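Local structure of beta-1,4-galactanase (Thielavia heterothallica, 1HJS) at residues Val7-Val12 and Asn42-Arg47; Val76-His81 and Ile125-Val130; Thr222-Lys227 and Pro260-Asn265. The protein hydrolyses the beta-1,4-galactosidic linkages of type I arabinogalactans as a family 53 glycoside hydrolase of clan GH-A. All coordinates share one frame; numbering follows the deposited sequence.

How the contacts relate
Contacts 1 and 2 belong to the same closed eight-stranded parallel barrel, their centres 10 Å apart. Contact 1 pairs the first strand, 4-8, with the second, 43-48; contact 2 pairs the third, 75-80, with the fourth, 129-132. Strands 43-48 and 75-80 are neighbours, joined by probable backbone hydrogen bonds, so the two contacts form one run of four strands. R45 of contact 1 lies beside E245, the likely nucleophile, so this run backs the active site. Contact 3, residues 222-227 with 260-265, comes last along the chain, its centre 26 Å from that of contact 1 and 30 Å from that of contact 2; away from the likely catalytic glutamates, it ties a helix start to a loop of the outer layer.

Contact 1. Residues Val7-Val12 and Asn42-Arg47; sequences VDWSSV and NTVRQR. With SO4 (sulfate ion), chain H.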
# COMPACT_ATOMS: atom_id res chain seq x y z
N VAL A 7 -7.09 -4.21 -3.04
CA VAL A 7 -7.24 -4.03 -1.60
C VAL A 7 -6.00 -4.64 -0.98
O VAL A 7 -5.33 -5.49 -1.58
CB VAL A 7 -8.48 -4.78 -1.04
CG1 VAL A 7 -9.74 -4.34 -1.76
CG2 VAL A 7 -8.28 -6.30 -1.16
N ASP A 8 -5.67 -4.19 0.22
CA ASP A 8 -4.56 -4.75 0.96
C ASP A 8 -5.28 -5.77 1.85
O ASP A 8 -6.12 -5.40 2.67
CB ASP A 8 -3.88 -3.68 1.81
CG ASP A 8 -2.66 -4.21 2.54
OD1 ASP A 8 -2.76 -5.25 3.21
OD2 ASP A 8 -1.59 -3.57 2.44
N TRP A 9 -4.96 -7.06 1.68
CA TRP A 9 -5.63 -8.10 2.46
C TRP A 9 -4.67 -8.83 3.39
O TRP A 9 -4.94 -9.96 3.81
CB TRP A 9 -6.31 -9.08 1.51
CG TRP A 9 -5.37 -10.07 0.86
CD1 TRP A 9 -4.09 -9.84 0.43
CD2 TRP A 9 -5.64 -11.45 0.56
NE1 TRP A 9 -3.55 -10.99 -0.11
CE2 TRP A 9 -4.49 -11.99 -0.04
CE3 TRP A 9 -6.76 -12.28 0.74
CZ2 TRP A 9 -4.41 -13.32 -0.47
CZ3 TRP A 9 -6.69 -13.61 0.32
CH2 TRP A 9 -5.52 -14.12 -0.27
N SER A 10 -3.56 -8.18 3.73
CA SER A 10 -2.53 -8.77 4.57
C SER A 10 -2.99 -9.57 5.79
O SER A 10 -2.46 -10.65 6.06
CB SER A 10 -1.56 -7.68 5.04
OG SER A 10 -1.02 -6.96 3.95
N SER A 11 -3.97 -9.05 6.51
CA SER A 11 -4.47 -9.71 7.72
C SER A 11 -5.31 -10.96 7.50
O SER A 11 -5.75 -11.58 8.47
CB SER A 11 -5.33 -8.72 8.51
OG SER A 11 -6.53 -8.46 7.80
N VAL A 12 -5.54 -11.34 6.25
CA VAL A 12 -6.38 -12.51 5.96
C VAL A 12 -6.12 -13.75 6.82
O VAL A 12 -7.05 -14.25 7.47
CB VAL A 12 -6.32 -12.90 4.46
CG1 VAL A 12 -4.90 -13.24 4.04
CG2 VAL A 12 -7.27 -14.08 4.20
N ASN A 42 -8.66 -7.10 -8.75
CA ASN A 42 -7.75 -7.83 -9.62
C ASN A 42 -6.32 -7.85 -9.08
O ASN A 42 -5.44 -8.49 -9.65
CB ASN A 42 -7.76 -7.25 -11.05
CG ASN A 42 -7.12 -5.87 -11.15
OD1 ASN A 42 -6.60 -5.32 -10.18
ND2 ASN A 42 -7.16 -5.30 -12.35
N THR A 43 -6.11 -7.19 -7.95
CA THR A 43 -4.79 -7.14 -7.34
C THR A 43 -4.89 -7.00 -5.83
O THR A 43 -5.72 -6.26 -5.32
CB THR A 43 -3.98 -5.92 -7.86
OG1 THR A 43 -4.07 -5.85 -9.29
CG2 THR A 43 -2.51 -6.04 -7.44
N VAL A 44 -4.04 -7.73 -5.11
CA VAL A 44 -4.02 -7.63 -3.67
C VAL A 44 -2.65 -7.15 -3.21
O VAL A 44 -1.62 -7.56 -3.74
CB VAL A 44 -4.36 -8.98 -2.97
CG1 VAL A 44 -5.82 -9.32 -3.20
CG2 VAL A 44 -3.44 -10.09 -3.48
N ARG A 45 -2.67 -6.25 -2.23
CA ARG A 45 -1.46 -5.68 -1.66
C ARG A 45 -1.17 -6.44 -0.36
O ARG A 45 -2.09 -6.79 0.38
CB ARG A 45 -1.71 -4.20 -1.38
CG ARG A 45 -0.53 -3.40 -0.82
CD ARG A 45 -0.99 -1.96 -0.68
NE ARG A 45 0.02 -1.00 -0.23
CZ ARG A 45 0.10 -0.53 1.01
NH1 ARG A 45 -0.75 -0.95 1.94
NH2 ARG A 45 0.99 0.41 1.30
N GLN A 46 0.11 -6.68 -0.09
CA GLN A 46 0.53 -7.41 1.10
C GLN A 46 1.77 -6.79 1.73
O GLN A 46 2.77 -6.53 1.05
CB GLN A 46 0.82 -8.87 0.74
CG GLN A 46 -0.33 -9.58 0.04
CD GLN A 46 -0.00 -11.00 -0.36
OE1 GLN A 46 -0.81 -11.67 -1.01
NE2 GLN A 46 1.18 -11.48 0.02
N ARG A 47 1.72 -6.54 3.04
CA ARG A 47 2.87 -5.96 3.73
C ARG A 47 3.84 -7.07 4.11
O ARG A 47 3.45 -8.13 4.58
CB ARG A 47 2.43 -5.20 4.99
CG ARG A 47 1.52 -5.97 5.93
CD ARG A 47 1.22 -5.17 7.20
NE ARG A 47 0.14 -5.76 7.98
CZ ARG A 47 -1.15 -5.59 7.73
NH1 ARG A 47 -1.54 -4.83 6.72
NH2 ARG A 47 -2.06 -6.21 8.47
S SO4 H . -8.84 -6.79 -15.55
O1 SO4 H . -9.47 -6.91 -17.04
O2 SO4 H . -8.25 -5.47 -15.50
O3 SO4 H . -9.78 -6.96 -14.66
O4 SO4 H . -7.80 -7.78 -15.55
O HOH W 1 -0.27 -3.15 4.70
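V7 and D8 pair in parallel with V44 and R45: R45 N donates to V7 O (2.8 Å), and W9 N to R45 O (3.2 Å) as the first strand gives way to a type I turn, W9 to V12. D8 and R45 stand on one face. R45, its chain extended from CG to NE, lays CG and CD along D8 OD2, and NH1 reaches that oxygen at 2.8 Å, a salt bridge whose hydrogen bond is weak, the N-H pointing well off the oxygen; the carboxylate and guanidinium planes stand 70° apart. OD1 accepts from S10 N, two residues on, which makes an Asx turn, and also from S10 OG. S10 OG in turn accepts from R47 N (2.9 Å), while S10 CB lies over one face of the R47 guanidinium. D8 OD1 and R47 NH1 form a long salt bridge, and water 1 links D8 OD2 to the same NH1. This is the first strand pair of a TIM barrel; R45 reaches on to E245, the likely nucleophile, and D79, and R47 pairs with E297. V7 and V44 turn to the opposite face, where V44 CB sits 3.8 Å from the centroid of the W9 five-membered ring, a CH-pi contact. With CG between backbone N and carbonyl carbon (chi1 78°), the indole sends NE1 to Q46 OE1 (3.0 Å), in the ring plane; Q46 NE2 bonds N62.

Contact 2. Residues Val76-His81 and Ile125-Val130; sequences VYIDFH and IQPTIV
Two backbone hydrogen bonds join V76-I78 to T128-I129: T128 N donates to V76 O (2.8 Å) and I78 N to I129 O (2.8 Å). I129 O also lies 3.3 Å from Y77 CA, and I78 O comes within 3.2 Å of V130 CA, both CA-H...O contacts between parallel strands. Where the second segment is still loop, water 2 bridges V76 N and Q126 O. Y77 pairs with I129 and I78 with V130 in the register of the third and fourth strands of the TIM barrel, which puts the first pair on the face toward the barrel interior and the second on the face toward the surrounding helices. The Y77 and I129 side chains meet through a CH-pi contact: I129 CG2 stands over one face of the phenol ring, 4.0 Å from its centroid and offset toward the rim. That branch gets there by lying opposite the backbone N of I129, with CG1 beside that N (chi1 -58°). M176 packs against both residues, and Y77 OH bonds R45 NE. On the outer face the side-chain contacts are apolar. I78 CG1 leans on P127 CB at 3.9 Å, and I78 CG2 lies over the centre of the F80 ring. V130 CG1 meets that ring obliquely, 3.6 Å from F80 CE2; it stands anti to the backbone N of V130 (chi1 174°), and its distance to F80 CD2 is the same.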
# COMPACT_ATOMS: atom_id res chain seq x y z
N VAL A 76 -0.33 -9.71 -7.45
CA VAL A 76 0.17 -9.42 -6.12
C VAL A 76 1.09 -8.19 -6.08
O VAL A 76 1.99 -8.04 -6.91
CB VAL A 76 0.92 -10.64 -5.54
CG1 VAL A 76 1.48 -10.31 -4.15
CG2 VAL A 76 -0.03 -11.83 -5.46
N TYR A 77 0.84 -7.33 -5.10
CA TYR A 77 1.60 -6.11 -4.88
C TYR A 77 2.30 -6.30 -3.54
O TYR A 77 1.66 -6.32 -2.49
CB TYR A 77 0.61 -4.93 -4.87
CG TYR A 77 1.05 -3.58 -4.30
CD1 TYR A 77 2.30 -3.39 -3.70
CD2 TYR A 77 0.16 -2.51 -4.30
CE1 TYR A 77 2.64 -2.15 -3.11
CE2 TYR A 77 0.48 -1.28 -3.72
CZ TYR A 77 1.71 -1.11 -3.12
OH TYR A 77 1.98 0.08 -2.48
N ILE A 78 3.61 -6.49 -3.58
CA ILE A 78 4.41 -6.69 -2.38
C ILE A 78 4.88 -5.34 -1.82
O ILE A 78 5.51 -4.56 -2.52
CB ILE A 78 5.65 -7.57 -2.67
CG1 ILE A 78 5.21 -9.01 -2.95
CG2 ILE A 78 6.63 -7.52 -1.49
CD1 ILE A 78 4.58 -9.72 -1.76
N ASP A 79 4.56 -5.10 -0.56
CA ASP A 79 4.94 -3.86 0.11
C ASP A 79 5.99 -4.13 1.18
O ASP A 79 5.66 -4.53 2.29
CB ASP A 79 3.69 -3.21 0.73
CG ASP A 79 4.01 -2.00 1.59
OD1 ASP A 79 5.12 -1.45 1.50
OD2 ASP A 79 3.11 -1.58 2.35
N PHE A 80 7.26 -3.94 0.82
CA PHE A 80 8.35 -4.15 1.77
C PHE A 80 8.40 -2.99 2.76
O PHE A 80 8.57 -1.85 2.35
CB PHE A 80 9.71 -4.20 1.06
CG PHE A 80 9.97 -5.48 0.32
CD1 PHE A 80 10.02 -6.69 0.99
CD2 PHE A 80 10.20 -5.46 -1.06
CE1 PHE A 80 10.31 -7.87 0.31
CE2 PHE A 80 10.49 -6.64 -1.75
CZ PHE A 80 10.55 -7.85 -1.07
N HIS A 81 8.23 -3.29 4.04
CA HIS A 81 8.31 -2.24 5.06
C HIS A 81 9.76 -2.07 5.51
O HIS A 81 10.10 -1.08 6.16
CB HIS A 81 7.44 -2.59 6.28
CG HIS A 81 5.99 -2.29 6.09
ND1 HIS A 81 5.19 -1.79 7.10
CD2 HIS A 81 5.18 -2.43 5.01
CE1 HIS A 81 3.96 -1.62 6.65
NE2 HIS A 81 3.93 -2.00 5.39
N ILE A 125 5.75 -16.88 -7.62
CA ILE A 125 5.09 -15.60 -7.40
C ILE A 125 5.86 -14.44 -8.04
O ILE A 125 6.97 -14.13 -7.63
CB ILE A 125 4.93 -15.30 -5.89
CG1 ILE A 125 4.16 -16.43 -5.20
CG2 ILE A 125 4.23 -13.96 -5.69
CD1 ILE A 125 2.76 -16.65 -5.75
N GLN A 126 5.26 -13.83 -9.06
CA GLN A 126 5.87 -12.68 -9.72
C GLN A 126 4.96 -11.49 -9.46
O GLN A 126 4.02 -11.23 -10.22
CB GLN A 126 5.99 -12.90 -11.23
CG GLN A 126 6.99 -13.98 -11.65
CD GLN A 126 6.40 -15.38 -11.58
OE1 GLN A 126 5.24 -15.59 -11.93
NE2 GLN A 126 7.21 -16.34 -11.14
N PRO A 127 5.21 -10.75 -8.37
CA PRO A 127 4.35 -9.59 -8.10
C PRO A 127 4.32 -8.60 -9.25
O PRO A 127 5.31 -8.42 -9.96
CB PRO A 127 4.95 -9.00 -6.81
CG PRO A 127 6.36 -9.49 -6.80
CD PRO A 127 6.27 -10.89 -7.36
N THR A 128 3.18 -7.96 -9.45
CA THR A 128 3.05 -6.98 -10.52
C THR A 128 3.63 -5.65 -10.03
O THR A 128 4.07 -4.83 -10.83
CB THR A 128 1.58 -6.78 -10.93
OG1 THR A 128 0.78 -6.58 -9.76
CG2 THR A 128 1.07 -8.00 -11.68
N ILE A 129 3.64 -5.48 -8.72
CA ILE A 129 4.15 -4.26 -8.09
C ILE A 129 4.94 -4.58 -6.82
O ILE A 129 4.57 -5.47 -6.05
CB ILE A 129 3.00 -3.30 -7.68
CG1 ILE A 129 2.16 -2.93 -8.90
CG2 ILE A 129 3.58 -2.05 -7.02
CD1 ILE A 129 0.94 -2.08 -8.55
N VAL A 130 6.02 -3.85 -6.61
CA VAL A 130 6.83 -4.00 -5.41
C VAL A 130 7.20 -2.60 -4.94
O VAL A 130 7.78 -1.83 -5.69
CB VAL A 130 8.14 -4.77 -5.67
CG1 VAL A 130 9.01 -4.76 -4.41
CG2 VAL A 130 7.84 -6.21 -6.08
O HOH W 2 1.45 -11.12 -9.35

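Contact 3. Residues Thr222-Lys227 and Pro260-Asn265; sequences TLSALK and PSDVKN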
# COMPACT_ATOMS: atom_id res chain seq x y z
N THR A 222 -8.46 17.07 0.95
CA THR A 222 -9.59 17.22 0.05
C THR A 222 -9.33 16.48 -1.26
O THR A 222 -8.19 16.20 -1.61
CB THR A 222 -9.85 18.69 -0.31
OG1 THR A 222 -8.66 19.26 -0.87
CG2 THR A 222 -10.24 19.48 0.94
N LEU A 223 -10.40 16.15 -1.97
CA LEU A 223 -10.27 15.48 -3.25
C LEU A 223 -9.61 16.46 -4.21
O LEU A 223 -8.86 16.07 -5.11
CB LEU A 223 -11.64 15.07 -3.78
CG LEU A 223 -12.36 14.03 -2.91
CD1 LEU A 223 -13.77 13.81 -3.42
CD2 LEU A 223 -11.57 12.72 -2.93
N SER A 224 -9.88 17.75 -4.02
CA SER A 224 -9.30 18.78 -4.86
C SER A 224 -7.78 18.81 -4.69
O SER A 224 -7.04 18.90 -5.67
CB SER A 224 -9.89 20.16 -4.52
OG SER A 224 -9.61 20.51 -3.18
N ALA A 225 -7.31 18.72 -3.45
CA ALA A 225 -5.88 18.74 -3.18
C ALA A 225 -5.21 17.48 -3.74
O ALA A 225 -4.07 17.53 -4.19
CB ALA A 225 -5.63 18.84 -1.68
N LEU A 226 -5.91 16.35 -3.68
CA LEU A 226 -5.36 15.10 -4.21
C LEU A 226 -5.20 15.24 -5.72
O LEU A 226 -4.14 14.92 -6.27
CB LEU A 226 -6.30 13.93 -3.90
CG LEU A 226 -5.84 12.57 -4.45
CD1 LEU A 226 -4.52 12.18 -3.81
CD2 LEU A 226 -6.90 11.52 -4.17
N LYS A 227 -6.24 15.72 -6.38
CA LYS A 227 -6.20 15.90 -7.83
C LYS A 227 -5.03 16.80 -8.23
O LYS A 227 -4.25 16.45 -9.12
CB LYS A 227 -7.52 16.51 -8.33
CG LYS A 227 -7.47 17.02 -9.77
CD LYS A 227 -7.10 15.92 -10.76
CE LYS A 227 -7.22 16.43 -12.20
NZ LYS A 227 -6.78 15.43 -13.21
N PRO A 260 -12.51 16.49 5.22
CA PRO A 260 -12.26 17.45 4.14
C PRO A 260 -13.58 18.02 3.62
O PRO A 260 -14.59 17.31 3.54
CB PRO A 260 -11.53 16.62 3.09
CG PRO A 260 -10.79 15.61 3.92
CD PRO A 260 -11.84 15.20 4.93
N SER A 261 -13.57 19.30 3.27
CA SER A 261 -14.77 19.97 2.79
C SER A 261 -15.50 19.30 1.63
O SER A 261 -16.73 19.25 1.64
CB SER A 261 -14.44 21.42 2.41
OG SER A 261 -13.50 21.48 1.35
N ASP A 262 -14.78 18.78 0.64
CA ASP A 262 -15.45 18.16 -0.49
C ASP A 262 -15.88 16.70 -0.34
O ASP A 262 -16.18 16.04 -1.34
CB ASP A 262 -14.64 18.32 -1.79
CG ASP A 262 -13.21 17.86 -1.67
OD1 ASP A 262 -12.90 17.05 -0.77
OD2 ASP A 262 -12.38 18.30 -2.50
N VAL A 263 -15.92 16.20 0.89
CA VAL A 263 -16.38 14.84 1.16
C VAL A 263 -17.34 14.84 2.34
O VAL A 263 -17.84 13.78 2.76
CB VAL A 263 -15.20 13.87 1.47
CG1 VAL A 263 -14.28 13.77 0.26
CG2 VAL A 263 -14.43 14.35 2.69
N LYS A 264 -17.63 16.03 2.87
CA LYS A 264 -18.53 16.18 4.01
C LYS A 264 -19.95 15.71 3.77
O LYS A 264 -20.68 15.40 4.71
CB LYS A 264 -18.56 17.64 4.47
CG LYS A 264 -17.51 18.00 5.50
CD LYS A 264 -17.77 19.38 6.08
CE LYS A 264 -16.95 19.64 7.34
NZ LYS A 264 -15.49 19.69 7.07
N ASN A 265 -20.38 15.65 2.52
CA ASN A 265 -21.74 15.21 2.26
C ASN A 265 -21.85 13.71 2.05
O ASN A 265 -22.96 13.17 1.97
CB ASN A 265 -22.33 15.96 1.08
CG ASN A 265 -22.72 17.38 1.44
OD1 ASN A 265 -23.43 17.61 2.43
ND2 ASN A 265 -22.27 18.35 0.65
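A helix start held by an aspartate from a distant loop makes this contact, on the outer layer of the barrel: T222 and the first turn of helix 223-237 meet residues P260-V263 of the segment between strand 240-245 and helix 270-285. D262 carries the polar part. Its carboxylate faces the N-terminal end of the helix, with OD1 accepting from L223 N at 2.9 Å, nearly straight at 170°, and OD2 accepting from S224 N at 3.0 Å. Both donors come in on the syn side, slightly out of the carboxylate plane, so one flat group takes up two N-H groups of the first turn, and the helix end would be expected to favour its negative charge. A chi1 of 53° turns the D262 carboxylate so that both oxygens meet these N-H groups. T222 is the N-cap proper: its OG1 accepts from A225 N at 3.0 Å, leaving its CB packed against both D262 oxygens. T222 CG2 touches P260 CB at 3.8 Å and lies equally far from S261 OG; the threonine and proline side chains lie alongside, running antiparallel. L223 adds a second apolar contact, with CG and CD1 both 3.7 Å from V263 CG1. Helix 270-285 packs against both: L223 touches V280 and I283, V263 touches F276; F213, just past strand 208-212, touches L223 as well.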